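PDB 4YN2: fusolin from Unidentified entomopoxvirus, which builds the crystalline spindles that enhance viral virulence and probably acts on chitin as a lytic polysaccharide monooxygenase. Local coordinates for residues G2-P7 / N224-N229; R12-E17 / Y60-D65; E67-A72 / N101-K106; E148-K153 / L168-N173. All coordinates share one frame; numbering follows the deposited sequence.

Interaction 1. Residues G2-P7 / N224-N229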
# COMPACT_ATOMS: atom_id res chain seq x y z
N GLY A 2 0.80 -16.71 0.53
CA GLY A 2 1.16 -15.88 -0.60
C GLY A 2 1.05 -14.41 -0.28
O GLY A 2 0.93 -14.02 0.88
N TYR A 3 1.12 -13.61 -1.32
CA TYR A 3 1.07 -12.15 -1.18
C TYR A 3 0.64 -11.51 -2.47
O TYR A 3 0.75 -12.12 -3.54
CB TYR A 3 2.46 -11.60 -0.79
CG TYR A 3 3.58 -12.10 -1.68
CD1 TYR A 3 3.85 -11.49 -2.90
CD2 TYR A 3 4.33 -13.21 -1.32
CE1 TYR A 3 4.84 -11.98 -3.75
CE2 TYR A 3 5.31 -13.72 -2.17
CZ TYR A 3 5.56 -13.10 -3.38
OH TYR A 3 6.54 -13.57 -4.22
N MET A 4 0.19 -10.27 -2.37
CA MET A 4 -0.17 -9.47 -3.54
C MET A 4 1.10 -9.10 -4.30
O MET A 4 2.01 -8.52 -3.71
CB MET A 4 -0.93 -8.21 -3.12
CG MET A 4 -2.40 -8.44 -2.90
SD MET A 4 -3.28 -8.95 -4.40
CE MET A 4 -3.00 -7.56 -5.43
N SER A 5 1.19 -9.48 -5.58
CA SER A 5 2.36 -9.20 -6.42
C SER A 5 2.07 -8.04 -7.33
O SER A 5 3.01 -7.30 -7.64
CB SER A 5 2.78 -10.43 -7.21
OG SER A 5 1.66 -11.13 -7.74
N PHE A 6 0.81 -7.85 -7.77
CA PHE A 6 0.49 -6.66 -8.56
C PHE A 6 -0.88 -6.10 -8.20
O PHE A 6 -1.88 -6.75 -8.45
CB PHE A 6 0.57 -6.87 -10.09
CG PHE A 6 0.43 -5.51 -10.74
CD1 PHE A 6 1.49 -4.62 -10.75
CD2 PHE A 6 -0.82 -5.04 -11.10
CE1 PHE A 6 1.32 -3.31 -11.19
CE2 PHE A 6 -0.99 -3.73 -11.55
CZ PHE A 6 0.08 -2.88 -11.58
N PRO A 7 -0.97 -4.85 -7.73
CA PRO A 7 0.12 -3.98 -7.27
C PRO A 7 0.80 -4.68 -6.08
O PRO A 7 0.17 -5.48 -5.38
CB PRO A 7 -0.60 -2.66 -6.94
CG PRO A 7 -2.00 -2.80 -7.50
CD PRO A 7 -2.28 -4.26 -7.42
N ASN A 224 -3.37 -8.42 3.16
CA ASN A 224 -2.27 -7.55 2.72
C ASN A 224 -2.72 -6.16 2.43
O ASN A 224 -3.72 -5.97 1.75
CB ASN A 224 -1.63 -8.08 1.45
CG ASN A 224 -0.78 -9.33 1.52
OD1 ASN A 224 -0.15 -9.69 0.53
ND2 ASN A 224 -0.58 -9.95 2.67
N CYS A 225 -1.89 -5.18 2.82
CA CYS A 225 -2.09 -3.79 2.44
C CYS A 225 -1.31 -3.54 1.18
O CYS A 225 -0.19 -4.03 1.03
CB CYS A 225 -1.67 -2.85 3.56
SG CYS A 225 -2.82 -2.87 4.94
N VAL A 226 -1.93 -2.84 0.23
CA VAL A 226 -1.35 -2.53 -1.07
C VAL A 226 -1.44 -1.02 -1.24
O VAL A 226 -2.55 -0.48 -1.32
CB VAL A 226 -2.08 -3.29 -2.20
CG1 VAL A 226 -1.50 -2.94 -3.57
CG2 VAL A 226 -2.04 -4.79 -1.98
N ASP A 227 -0.29 -0.35 -1.30
CA ASP A 227 -0.26 1.10 -1.45
C ASP A 227 -0.41 1.49 -2.92
O ASP A 227 0.32 0.99 -3.77
CB ASP A 227 1.05 1.65 -0.87
CG ASP A 227 1.15 1.41 0.62
OD1 ASP A 227 0.30 1.94 1.36
OD2 ASP A 227 2.02 0.62 1.03
N ILE A 228 -1.39 2.36 -3.22
CA ILE A 228 -1.65 2.81 -4.59
C ILE A 228 -1.87 4.32 -4.66
O ILE A 228 -2.28 4.95 -3.68
CB ILE A 228 -2.85 2.06 -5.23
CG1 ILE A 228 -4.19 2.35 -4.49
CG2 ILE A 228 -2.57 0.56 -5.30
CD1 ILE A 228 -5.43 1.98 -5.28
N ASN A 229 -1.57 4.88 -5.82
CA ASN A 229 -1.84 6.28 -6.12
C ASN A 229 -2.22 6.37 -7.59
O ASN A 229 -2.03 5.42 -8.34
CB ASN A 229 -0.66 7.20 -5.77
CG ASN A 229 -1.05 8.63 -5.46
OD1 ASN A 229 -2.20 9.05 -5.68
ND2 ASN A 229 -0.11 9.41 -4.97
O HOH W 1 0.99 -12.46 3.02
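Met4 on strand 2-6 and Pro7 just after it meet Asn224, Val226 and Ile228 on another strand in the middle of the beta sandwich that forms the body of the lytic polysaccharide monooxygenase fold. Strands 2-6 and 224-229 belong to different sheets of this chain. They run nearly parallel, 14° apart, with axes 7.6 Å from each other, so side chains rather than a backbone ladder join them.

The dense part centres on Val226. Its CG1 branch, anti to the backbone N (chi1 178°), is pressed onto Pro7 CB at 3.5 Å, closer than carbons usually sit. The other branch, CG2, reaches the neck of the methionine, 3.8 Å from Met4 CB. The valine fork thus touches two residues of 2-7 at once. Ile228 adds a lighter touch, its CG2 lying 4.1 Å from Pro7 CG. The peptide before Pro7 is cis, and just ahead of it Ser5 and Phe6 both face Glu135 in a classic beta bulge, so the strand ends irregularly and the chain turns the proline ring toward the other sheet.

At the Gly2 end the packing gives way to polar contacts and a water. Asn224 holds its amide against the strand: OD1 accepts Met4 N at 3.0 Å in a fairly straight bond, 161° at the hydrogen, and also receives Gln11 NE2. The nitrogen side of the same amide is bridged instead. A water donates to Gly2 O at 2.6 Å and accepts from Asn224 ND2 at 3.0 Å.

Interaction 2. Residues R12-E17 / Y60-D65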
# COMPACT_ATOMS: atom_id res chain seq x y z
N ARG A 12 5.71 -7.15 0.88
CA ARG A 12 6.50 -7.82 -0.15
C ARG A 12 7.53 -6.84 -0.70
O ARG A 12 8.68 -7.21 -0.91
CB ARG A 12 5.63 -8.41 -1.27
CG ARG A 12 6.42 -9.02 -2.43
CD ARG A 12 7.25 -10.22 -2.03
NE ARG A 12 8.06 -10.72 -3.16
CZ ARG A 12 9.38 -10.90 -3.16
NH1 ARG A 12 10.11 -10.64 -2.08
NH2 ARG A 12 9.99 -11.35 -4.25
N ARG A 13 7.14 -5.58 -0.87
CA ARG A 13 8.07 -4.55 -1.30
C ARG A 13 9.21 -4.41 -0.27
O ARG A 13 10.38 -4.28 -0.65
CB ARG A 13 7.34 -3.22 -1.49
CG ARG A 13 8.31 -2.13 -1.86
CD ARG A 13 7.63 -0.92 -2.43
NE ARG A 13 8.65 0.08 -2.75
CZ ARG A 13 9.26 0.86 -1.86
NH1 ARG A 13 8.92 0.80 -0.58
NH2 ARG A 13 10.19 1.72 -2.26
N CYS A 14 8.87 -4.48 1.03
CA CYS A 14 9.87 -4.45 2.10
C CYS A 14 10.78 -5.68 2.07
O CYS A 14 11.96 -5.55 2.34
CB CYS A 14 9.19 -4.34 3.46
SG CYS A 14 8.30 -2.79 3.73
N SER A 15 10.24 -6.88 1.80
CA SER A 15 11.05 -8.11 1.84
C SER A 15 12.03 -8.23 0.68
O SER A 15 12.90 -9.09 0.75
CB SER A 15 10.16 -9.34 1.88
OG SER A 15 9.47 -9.49 0.66
N MET A 16 11.91 -7.42 -0.37
CA MET A 16 12.87 -7.43 -1.47
C MET A 16 14.11 -6.58 -1.12
O MET A 16 15.08 -6.61 -1.86
CB MET A 16 12.23 -6.91 -2.76
CG MET A 16 11.12 -7.82 -3.25
SD MET A 16 10.29 -7.32 -4.78
CE MET A 16 10.15 -5.64 -4.53
N GLU A 17 14.07 -5.83 -0.01
CA GLU A 17 15.19 -5.01 0.47
C GLU A 17 16.27 -5.86 1.15
O GLU A 17 16.01 -6.99 1.56
CB GLU A 17 14.68 -3.97 1.47
CG GLU A 17 13.78 -2.92 0.84
CD GLU A 17 14.49 -1.66 0.41
OE1 GLU A 17 15.74 -1.66 0.31
OE2 GLU A 17 13.81 -0.62 0.27
N TYR A 60 11.91 -11.58 10.93
CA TYR A 60 10.72 -12.42 10.78
C TYR A 60 9.59 -11.65 10.10
O TYR A 60 8.88 -12.21 9.28
CB TYR A 60 10.29 -12.93 12.17
CG TYR A 60 9.07 -13.81 12.19
CD1 TYR A 60 7.80 -13.27 12.27
CD2 TYR A 60 9.19 -15.20 12.20
CE1 TYR A 60 6.67 -14.08 12.32
CE2 TYR A 60 8.08 -16.02 12.28
CZ TYR A 60 6.82 -15.46 12.37
OH TYR A 60 5.71 -16.28 12.39
N GLU A 61 9.45 -10.36 10.44
CA GLU A 61 8.43 -9.49 9.87
C GLU A 61 8.51 -9.47 8.34
O GLU A 61 7.47 -9.53 7.67
CB GLU A 61 8.58 -8.08 10.46
CG GLU A 61 7.76 -7.00 9.81
CD GLU A 61 7.84 -5.70 10.58
OE1 GLU A 61 8.96 -5.16 10.74
OE2 GLU A 61 6.79 -5.25 11.07
N PHE A 62 9.72 -9.44 7.77
CA PHE A 62 9.87 -9.45 6.32
C PHE A 62 10.06 -10.83 5.73
O PHE A 62 9.64 -11.04 4.60
CB PHE A 62 11.00 -8.53 5.88
CG PHE A 62 10.82 -7.06 6.21
CD1 PHE A 62 9.55 -6.53 6.47
CD2 PHE A 62 11.88 -6.18 6.10
CE1 PHE A 62 9.40 -5.18 6.79
CE2 PHE A 62 11.72 -4.83 6.40
CZ PHE A 62 10.49 -4.35 6.77
N GLN A 63 10.63 -11.79 6.48
CA GLN A 63 10.79 -13.16 5.97
C GLN A 63 9.43 -13.80 5.76
O GLN A 63 9.25 -14.54 4.80
CB GLN A 63 11.63 -14.01 6.94
CG GLN A 63 11.79 -15.49 6.49
CD GLN A 63 12.47 -16.37 7.49
OE1 GLN A 63 12.98 -15.92 8.51
NE2 GLN A 63 12.44 -17.67 7.25
N GLN A 64 8.47 -13.52 6.65
CA GLN A 64 7.13 -14.09 6.57
C GLN A 64 6.20 -13.24 5.70
O GLN A 64 5.02 -13.15 6.01
CB GLN A 64 6.54 -14.23 7.98
CG GLN A 64 7.35 -15.10 8.92
CD GLN A 64 7.50 -16.49 8.40
OE1 GLN A 64 8.55 -16.87 7.91
NE2 GLN A 64 6.43 -17.27 8.46
N ASP A 65 6.68 -12.73 4.56
CA ASP A 65 5.89 -11.90 3.63
C ASP A 65 4.71 -12.65 3.02
O ASP A 65 3.67 -12.03 2.74
CB ASP A 65 6.78 -11.31 2.52
CG ASP A 65 7.62 -12.29 1.69
OD1 ASP A 65 7.48 -13.52 1.90
OD2 ASP A 65 8.40 -11.82 0.84
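Phe62 leans on Cys14 and Ser15 of segment 12-17, and its side chain can be followed outward over the two residues. CB starts against the serine backbone, 4.1 Å from Ser15 CA. Past CG the ring turns one face to the cysteine, and on the CD2 side it runs by the carbonyl oxygen of that residue. CE1 comes closest, 3.4 Å from Cys14 CB, with CZ little farther away. The methylene stands over the ring face, 3.6 Å from the centroid and only 18° off the normal, which makes it a CH-pi contact. Cys14 SG lies more obliquely to the same ring, a sulfur-aromatic contact.

That sulfur is also half of the Cys14-Cys33 disulfide, while Phe62 meets Ala36 and Tyr37 of helix 31-48 and stacks edge-to-face with Phe19. The contact therefore belongs to the helical region that follows the first strand of the sandwich, probably the counterpart of the variable L2 region of these monooxygenases.

Beside the ring a polar cluster joins the two segments. Ser15 OG lies 2.6 Å from Asp65 OD2, and the carbonyl oxygen of Arg12 is also within reach of its single proton. Arg12 bends at chi2 and brings NH1 back to the serine, donating to Ser15 OG at 3.0 Å with the oxygen in the guanidinium plane. The arginine and aspartate side chains run side by side, their flat ends turned 85° to each other. Their salt bridge is long, with Arg12 NH1 3.6 Å from Asp65 OD2.

Interaction 3. Residues E67-A72 / N101-K106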
# COMPACT_ATOMS: atom_id res chain seq x y z
N GLU A 67 3.03 -14.98 4.79
CA GLU A 67 2.22 -15.45 5.90
C GLU A 67 1.68 -14.28 6.76
O GLU A 67 1.69 -14.34 7.98
CB GLU A 67 3.00 -16.46 6.75
CG GLU A 67 2.10 -17.32 7.63
CD GLU A 67 2.82 -18.40 8.41
OE1 GLU A 67 2.59 -19.59 8.13
OE2 GLU A 67 3.66 -18.04 9.26
N TYR A 68 1.12 -13.26 6.10
CA TYR A 68 0.44 -12.16 6.80
C TYR A 68 -0.95 -12.68 6.94
O TYR A 68 -1.80 -12.43 6.10
CB TYR A 68 0.54 -10.83 6.05
CG TYR A 68 1.80 -10.07 6.39
CD1 TYR A 68 3.04 -10.72 6.43
CD2 TYR A 68 1.75 -8.74 6.79
CE1 TYR A 68 4.19 -10.04 6.82
CE2 TYR A 68 2.91 -8.05 7.15
CZ TYR A 68 4.13 -8.70 7.15
OH TYR A 68 5.27 -8.01 7.51
N ALA A 69 -1.12 -13.56 7.93
CA ALA A 69 -2.31 -14.36 8.10
C ALA A 69 -2.89 -14.29 9.47
O ALA A 69 -2.22 -13.90 10.41
CB ALA A 69 -1.98 -15.80 7.79
N ALA A 70 -4.14 -14.69 9.56
CA ALA A 70 -4.88 -14.79 10.82
C ALA A 70 -5.87 -15.95 10.72
O ALA A 70 -6.47 -16.14 9.66
CB ALA A 70 -5.60 -13.49 11.10
N LEU A 71 -6.02 -16.72 11.80
CA LEU A 71 -6.95 -17.86 11.86
C LEU A 71 -8.31 -17.39 12.35
O LEU A 71 -8.41 -16.87 13.47
CB LEU A 71 -6.41 -18.95 12.80
CG LEU A 71 -5.03 -19.51 12.47
CD1 LEU A 71 -4.64 -20.59 13.47
CD2 LEU A 71 -4.99 -20.06 11.05
N ALA A 72 -9.35 -17.54 11.53
CA ALA A 72 -10.71 -17.14 11.89
C ALA A 72 -11.57 -18.30 12.40
O ALA A 72 -12.61 -18.05 13.00
CB ALA A 72 -11.40 -16.50 10.70
N ASN A 101 4.50 -14.78 20.01
CA ASN A 101 3.20 -15.43 19.82
C ASN A 101 3.04 -15.91 18.38
O ASN A 101 3.81 -15.48 17.52
CB ASN A 101 2.10 -14.43 20.18
CG ASN A 101 1.89 -14.26 21.66
OD1 ASN A 101 2.13 -13.19 22.21
ND2 ASN A 101 1.42 -15.31 22.34
N PRO A 102 2.05 -16.79 18.07
CA PRO A 102 1.90 -17.25 16.67
C PRO A 102 1.68 -16.07 15.72
O PRO A 102 0.96 -15.13 16.06
CB PRO A 102 0.67 -18.18 16.71
CG PRO A 102 0.05 -18.00 18.03
CD PRO A 102 1.07 -17.44 18.96
N PHE A 103 2.40 -16.08 14.59
CA PHE A 103 2.40 -15.06 13.53
C PHE A 103 3.31 -13.86 13.88
O PHE A 103 3.49 -12.98 13.03
CB PHE A 103 0.99 -14.60 13.15
CG PHE A 103 0.13 -15.73 12.63
CD1 PHE A 103 0.39 -16.31 11.40
CD2 PHE A 103 -0.94 -16.20 13.37
CE1 PHE A 103 -0.39 -17.36 10.93
CE2 PHE A 103 -1.74 -17.24 12.89
CZ PHE A 103 -1.47 -17.80 11.66
N GLY A 104 3.93 -13.88 15.06
CA GLY A 104 4.91 -12.89 15.48
C GLY A 104 4.43 -11.46 15.49
O GLY A 104 3.26 -11.18 15.77
N ASP A 105 5.37 -10.56 15.22
CA ASP A 105 5.15 -9.13 15.21
C ASP A 105 5.45 -8.55 13.85
O ASP A 105 6.61 -8.38 13.47
CB ASP A 105 6.02 -8.47 16.28
CG ASP A 105 5.66 -7.03 16.58
OD1 ASP A 105 4.85 -6.44 15.81
OD2 ASP A 105 6.16 -6.49 17.59
N LYS A 106 4.38 -8.19 13.11
CA LYS A 106 4.49 -7.54 11.82
C LYS A 106 3.91 -6.12 11.92
O LYS A 106 3.60 -5.51 10.91
CB LYS A 106 3.76 -8.36 10.77
CG LYS A 106 4.34 -9.77 10.57
CD LYS A 106 3.29 -10.73 10.12
CE LYS A 106 3.85 -12.11 9.92
NZ LYS A 106 2.87 -13.17 10.25
O HOH W 2 4.03 -15.68 10.25
O HOH W 3 0.17 -12.24 10.43
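Lys106 and Glu67 make the polar core of this contact. The ammonium nitrogen is ringed by four oxygens, two from backbone carbonyls and two from waters. Lys106 NZ donates to Glu67 O at 2.8 Å from a position tilted well off the carbonyl plane. It also reaches back to its own loop, to Phe103 O at 2.9 Å, there in the carbonyl plane on a lone pair. One water links Lys106 NZ to Glu67 OE2, and the charged atoms of that pair stay 5.0 Å apart; the other links it to Ala69 O. Held this way, the buried charge ties the loop 101-106 to the backbone of 67-72.

The aliphatic part of the lysine supplies the CH-pi contact. It slants across one face of Tyr68, with Lys106 CD 3.6 Å from the ring centroid and 15° off the normal. The phenol hydroxyl is held by Glu61 O, which helps to fix the ring under the chain.

Phe103, the third residue of a type II turn, provides the ring contacts. One is polar: Ala69 O sits over the centre of one face, 3.6 Å above the plane. The apolar touches come from Ala69 CB, 3.8 Å from Phe103 CE1, and from Leu71 CG, which meets the rim near the ring plane, as does Glu67 CG.

The other oxygen of the Glu67 carboxylate, OE1, is bonded to His1 NE2. His1 and His142 hold the zinc ion here, a pair matching the histidine brace of lytic polysaccharide monooxygenases, so Glu67 is a second-shell residue of that site.

Interaction 4. Residues E148-K153 / L168-N173. With NAG (2-acetamido-2-deoxy-beta-D-glucopyranose), chain B.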
# COMPACT_ATOMS: atom_id res chain seq x y z
N GLU A 148 -11.62 -10.86 -1.02
CA GLU A 148 -12.29 -9.59 -0.77
C GLU A 148 -11.28 -8.52 -0.96
O GLU A 148 -10.12 -8.70 -0.55
CB GLU A 148 -12.89 -9.51 0.64
CG GLU A 148 -14.02 -10.49 0.90
CD GLU A 148 -14.46 -10.52 2.35
OE1 GLU A 148 -13.75 -9.95 3.20
OE2 GLU A 148 -15.52 -11.12 2.63
N VAL A 149 -11.67 -7.42 -1.59
CA VAL A 149 -10.81 -6.26 -1.75
C VAL A 149 -11.54 -5.08 -1.16
O VAL A 149 -12.71 -4.86 -1.48
CB VAL A 149 -10.37 -5.98 -3.20
CG1 VAL A 149 -9.33 -4.87 -3.24
CG2 VAL A 149 -9.82 -7.23 -3.86
N TYR A 150 -10.85 -4.34 -0.29
CA TYR A 150 -11.35 -3.12 0.31
C TYR A 150 -10.47 -2.01 -0.14
O TYR A 150 -9.33 -2.26 -0.50
CB TYR A 150 -11.36 -3.16 1.85
CG TYR A 150 -12.11 -4.32 2.45
CD1 TYR A 150 -11.57 -5.60 2.46
CD2 TYR A 150 -13.37 -4.14 3.02
CE1 TYR A 150 -12.25 -6.67 3.02
CE2 TYR A 150 -14.08 -5.22 3.56
CZ TYR A 150 -13.52 -6.48 3.54
OH TYR A 150 -14.21 -7.54 4.08
N ILE A 151 -10.96 -0.79 -0.09
CA ILE A 151 -10.18 0.40 -0.38
C ILE A 151 -10.44 1.38 0.74
O ILE A 151 -11.55 1.46 1.26
CB ILE A 151 -10.44 1.01 -1.78
CG1 ILE A 151 -9.40 2.11 -2.09
CG2 ILE A 151 -11.88 1.55 -1.92
CD1 ILE A 151 -9.37 2.57 -3.54
N THR A 152 -9.42 2.15 1.09
CA THR A 152 -9.59 3.18 2.08
C THR A 152 -10.61 4.21 1.60
O THR A 152 -10.72 4.47 0.40
CB THR A 152 -8.26 3.84 2.40
OG1 THR A 152 -7.54 4.04 1.19
CG2 THR A 152 -7.44 3.04 3.40
N LYS A 153 -11.31 4.82 2.53
CA LYS A 153 -12.29 5.87 2.23
C LYS A 153 -11.58 7.08 1.60
O LYS A 153 -10.37 7.26 1.78
CB LYS A 153 -13.09 6.26 3.48
CG LYS A 153 -14.12 5.19 3.84
CD LYS A 153 -14.95 5.55 5.04
CE LYS A 153 -15.86 4.42 5.50
NZ LYS A 153 -17.04 4.25 4.61
N LEU A 168 -12.39 1.61 5.79
CA LEU A 168 -12.31 0.74 4.63
C LEU A 168 -13.70 0.51 4.04
O LEU A 168 -14.65 0.32 4.79
CB LEU A 168 -11.70 -0.62 4.99
CG LEU A 168 -10.19 -0.70 5.16
CD1 LEU A 168 -9.81 -2.10 5.59
CD2 LEU A 168 -9.46 -0.27 3.89
N ASP A 169 -13.78 0.47 2.71
CA ASP A 169 -15.00 0.20 1.94
C ASP A 169 -14.81 -1.07 1.12
O ASP A 169 -13.83 -1.13 0.39
CB ASP A 169 -15.28 1.35 0.96
CG ASP A 169 -15.72 2.65 1.58
OD1 ASP A 169 -16.41 2.61 2.62
OD2 ASP A 169 -15.43 3.70 0.99
N LEU A 170 -15.75 -2.04 1.18
CA LEU A 170 -15.64 -3.25 0.37
C LEU A 170 -15.96 -2.92 -1.08
O LEU A 170 -17.00 -2.32 -1.33
CB LEU A 170 -16.59 -4.34 0.90
CG LEU A 170 -16.61 -5.68 0.14
CD1 LEU A 170 -15.37 -6.49 0.40
CD2 LEU A 170 -17.81 -6.48 0.55
N ILE A 171 -15.06 -3.26 -2.02
CA ILE A 171 -15.30 -3.01 -3.46
C ILE A 171 -15.33 -4.31 -4.27
O ILE A 171 -15.70 -4.26 -5.44
CB ILE A 171 -14.27 -2.01 -4.05
CG1 ILE A 171 -12.81 -2.52 -3.93
CG2 ILE A 171 -14.43 -0.64 -3.36
CD1 ILE A 171 -11.80 -1.76 -4.77
N TYR A 172 -14.94 -5.45 -3.69
CA TYR A 172 -14.90 -6.69 -4.45
C TYR A 172 -15.01 -7.90 -3.55
O TYR A 172 -14.43 -7.92 -2.47
CB TYR A 172 -13.59 -6.77 -5.23
CG TYR A 172 -13.50 -7.89 -6.23
CD1 TYR A 172 -14.04 -7.75 -7.51
CD2 TYR A 172 -12.80 -9.05 -5.94
CE1 TYR A 172 -13.89 -8.76 -8.46
CE2 TYR A 172 -12.69 -10.08 -6.87
CZ TYR A 172 -13.20 -9.92 -8.15
OH TYR A 172 -13.04 -10.93 -9.07
N ASN A 173 -15.78 -8.88 -3.98
CA ASN A 173 -15.96 -10.12 -3.27
C ASN A 173 -16.26 -11.22 -4.29
O ASN A 173 -17.33 -11.22 -4.90
CB ASN A 173 -17.06 -9.99 -2.24
CG ASN A 173 -17.13 -11.17 -1.33
OD1 ASN A 173 -16.27 -12.06 -1.37
ND2 ASN A 173 -18.15 -11.22 -0.51
C1 NAG B . -18.34 -12.30 0.40
C2 NAG B . -19.02 -11.84 1.69
C3 NAG B . -19.21 -13.06 2.59
C4 NAG B . -19.95 -14.17 1.85
C5 NAG B . -19.28 -14.48 0.51
C6 NAG B . -20.04 -15.48 -0.34
C7 NAG B . -18.69 -9.66 2.80
C8 NAG B . -17.69 -8.72 3.39
N2 NAG B . -18.21 -10.84 2.37
O3 NAG B . -19.98 -12.65 3.71
O4 NAG B . -19.96 -15.36 2.61
O5 NAG B . -19.17 -13.27 -0.25
O6 NAG B . -21.41 -15.13 -0.49
O7 NAG B . -19.89 -9.38 2.74
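Tyr150 sends its ring away from its own carbonyl carbon (chi1 -55°), while Leu170 extends CG opposite its backbone N (chi1 179°), and the two side chains meet slantwise on one face of the hairpin. Leu170 CD1 lies over the ring face, 3.8 Å from the Tyr150 centroid. The other leucine methyl, CD2, packs at 3.6 Å against the acetyl carbon C8 of the N-acetylglucosamine.

That sugar is bonded covalently to Asn173 ND2. Glu148, whose carboxylate runs beside the asparagine amide with its plane nearly perpendicular, receives NAG N2 at OE2 over 2.7 Å, almost straight at 170°. Its other oxygen, Glu148 OE1, takes the phenol of Tyr150 OH at 2.6 Å from above the carboxylate plane and also pairs with Arg211. With both oxygens engaged, its rotation should be limited, consistent with its orienting the sugar amide.

The backbones form an antiparallel ladder interrupted by a classic beta bulge. Val149 O accepts twice, from Ile171 N at 2.9 Å and from Tyr172 N at 3.2 Å, the mark of the bulge, where the register shifts by one between Val149 and Tyr150. Behind this ladder Ile151 CG2 touches Ile171 CG2. At the far end Lys153 NZ closes a salt bridge with Asp169 OD1 at 2.7 Å, entering on the syn side.

Two neighbouring antiparallel strands thus present an N-glycosylation site whose first sugar rests against Glu148, Tyr150 and Leu170, part of the glycan pocket that Tyr76, Trp77 and Leu215 also line.

In the fold
Interaction 1 joins the first strand, 2-6, to strand 220-231 near the centre of the chain and so brings distant parts of the sequence together; the other three all fall between its segments. Interaction 2 comes next along the chain, then interaction 3, whose centre is about 14 Å away, with Glu61 O reaching Tyr68 OH between them. Strand 69-71 of interaction 3 pairs with strand 220-231, and interaction 4 lies in the same mixed sheet, its centre about 13 Å from that of interaction 1. Interactions 2 and 4 are about 24 Å apart between centres. The helical region is an addition beside the sandwich, while the glycan site lies on its own sheet strands, with the zinc site near interactions 1 and 3.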